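Side-chain contact in CD160 antigen (Homo sapiens, PDB 6NGG), which acts as an immune-cell receptor that binds TNFRSF14 and classical and non-classical MHC class I molecules, delivering stimulatory or inhibitory signals: residues 22-25 against 26-29. The protein carries 1 engineered substitution. Residues are numbered along the deposited sequence; the frame is centred on the assembly and turned at random.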
loop_
_atom_site.group_PDB
_atom_site.type_symbol
_atom_site.label_atom_id
_atom_site.label_comp_id
_atom_site.label_asym_id
_atom_site.label_seq_id
_atom_site.Cartn_x
_atom_site.Cartn_y
_atom_site.Cartn_z
ATOM N N TRP A 22 4.322 -2.395 9.794
ATOM C CA TRP A 22 5.095 -2.273 11.004
ATOM C C TRP A 22 5.418 -3.676 11.517
ATOM O O TRP A 22 4.577 -4.609 11.458
ATOM C CB TRP A 22 4.333 -1.501 12.068
ATOM C CG TRP A 22 4.009 -0.107 11.552
ATOM C CD1 TRP A 22 2.978 0.246 10.751
ATOM C CD2 TRP A 22 4.781 1.056 11.761
ATOM N NE1 TRP A 22 3.038 1.582 10.442
ATOM C CE2 TRP A 22 4.154 2.107 11.040
ATOM C CE3 TRP A 22 6.023 1.306 12.386
ATOM C CZ2 TRP A 22 4.706 3.414 10.963
ATOM C CZ3 TRP A 22 6.562 2.608 12.327
ATOM C CH2 TRP A 22 5.873 3.653 11.656
ATOM N N HIS A 23 6.648 -3.814 11.964
ATOM C CA HIS A 23 7.195 -5.108 12.330
ATOM C C HIS A 23 8.349 -4.940 13.284
ATOM O O HIS A 23 8.930 -3.915 13.359
ATOM C CB HIS A 23 7.669 -5.818 11.070
ATOM C CG HIS A 23 8.572 -5.018 10.176
ATOM N ND1 HIS A 23 9.901 -4.812 10.445
ATOM C CD2 HIS A 23 8.352 -4.489 8.943
ATOM C CE1 HIS A 23 10.450 -4.119 9.456
ATOM N NE2 HIS A 23 9.531 -3.958 8.511
ATOM N N LYS A 24 8.610 -5.955 14.074
ATOM C CA LYS A 24 9.876 -6.039 14.783
ATOM C C LYS A 24 11.057 -5.925 13.886
ATOM O O LYS A 24 11.044 -6.407 12.719
ATOM C CB LYS A 24 9.996 -7.410 15.408
ATOM C CG LYS A 24 9.800 -7.385 16.858
ATOM C CD LYS A 24 8.400 -7.580 17.225
ATOM C CE LYS A 24 8.418 -8.362 18.528
ATOM N NZ LYS A 24 7.019 -8.460 19.026
ATOM N N LYS A 25 12.121 -5.415 14.459
ATOM C CA LYS A 25 13.335 -5.234 13.717
ATOM C C LYS A 25 13.893 -6.526 13.118
ATOM O O LYS A 25 14.508 -6.525 12.051
ATOM C CB LYS A 25 14.373 -4.497 14.574
ATOM C CG LYS A 25 14.962 -5.346 15.668
ATOM C CD LYS A 25 15.885 -4.562 16.587
ATOM C CE LYS A 25 16.312 -5.487 17.734
ATOM N NZ LYS A 25 17.547 -4.980 18.328
ATOM N N GLU A 26 13.664 -7.641 13.770
ATOM C CA GLU A 26 14.186 -8.916 13.212
ATOM C C GLU A 26 13.151 -9.668 12.351
ATOM O O GLU A 26 13.375 -10.808 11.909
ATOM C CB GLU A 26 14.879 -9.805 14.290
ATOM C CG GLU A 26 14.206 -10.072 15.606
ATOM C CD GLU A 26 14.223 -8.922 16.649
ATOM O OE1 GLU A 26 13.195 -8.236 16.712
ATOM O OE2 GLU A 26 15.184 -8.744 17.454
ATOM N N GLU A 27 12.026 -9.030 12.057
ATOM C CA GLU A 27 10.961 -9.689 11.300
ATOM C C GLU A 27 10.641 -8.802 10.087
ATOM O O GLU A 27 9.482 -8.628 9.711
ATOM C CB GLU A 27 9.697 -9.934 12.170
ATOM C CG GLU A 27 9.826 -10.854 13.414
ATOM C CD GLU A 27 8.458 -11.129 14.123
ATOM O OE1 GLU A 27 7.368 -10.894 13.541
ATOM O OE2 GLU A 27 8.407 -11.623 15.277
ATOM N N ALA A 28 11.692 -8.274 9.481
ATOM C CA ALA A 28 11.579 -7.382 8.323
ATOM C C ALA A 28 11.466 -8.108 6.984
ATOM O O ALA A 28 11.210 -7.469 5.942
ATOM C CB ALA A 28 12.764 -6.462 8.280
ATOM N N GLU A 29 11.636 -9.438 7.005
ATOM C CA GLU A 29 11.882 -10.166 5.787
ATOM C C GLU A 29 10.732 -11.081 5.532
ATOM O O GLU A 29 10.046 -11.473 6.448
ATOM C CB GLU A 29 13.159 -11.001 5.946
ATOM C CG GLU A 29 14.028 -10.945 4.724
ATOM C CD GLU A 29 14.836 -9.671 4.677
ATOM O OE1 GLU A 29 15.699 -9.492 5.573
ATOM O OE2 GLU A 29 14.605 -8.865 3.750
HETATM O O HOH W 1 6.589 -8.271 13.663
#
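A type I beta turn from Lys24 to Glu27 lies in the loop that joins strand 14-22 to strand 31-37. Its closing bond runs from Glu27 N to Lys24 O, at 2.9 Å. Lys24 O also accepts from His23 ND1, at 3.0 Å. The two donors reach it from opposite faces of the carbonyl plane, and Lys24 O lies close to the plane of the His23 ring. A chi1 of 51° sets His23 CG between its own N and carbonyl carbon, with ND1 placed to donate to Lys24 O. Ala28 CA sits over one face of this ring, offset toward its rim. It makes a CH-pi contact, 3.8 Å from the ring centroid, while Ala28 CB reaches His23 CE1 at 3.5 Å. His23 NE2 bonds to the hydroxyl of Ser68 in strand 67-74, so both ring nitrogens are engaged and the ring's rotation is fixed. One water accepts from Lys24 N and donates to Glu27 OE1, 2.7 Å away. The Glu26 side chain folds back at chi2 (-76°), and its carboxylate packs on lysine methylenes: OE1 lies 3.5 Å from Lys24 CG. Lys25 NZ stays 4.5 Å from Glu26 OE2, too far for a salt bridge. The arrangement is a beta turn backed by a buried histidine, within an inter-sheet loop of an immunoglobulin beta-sandwich.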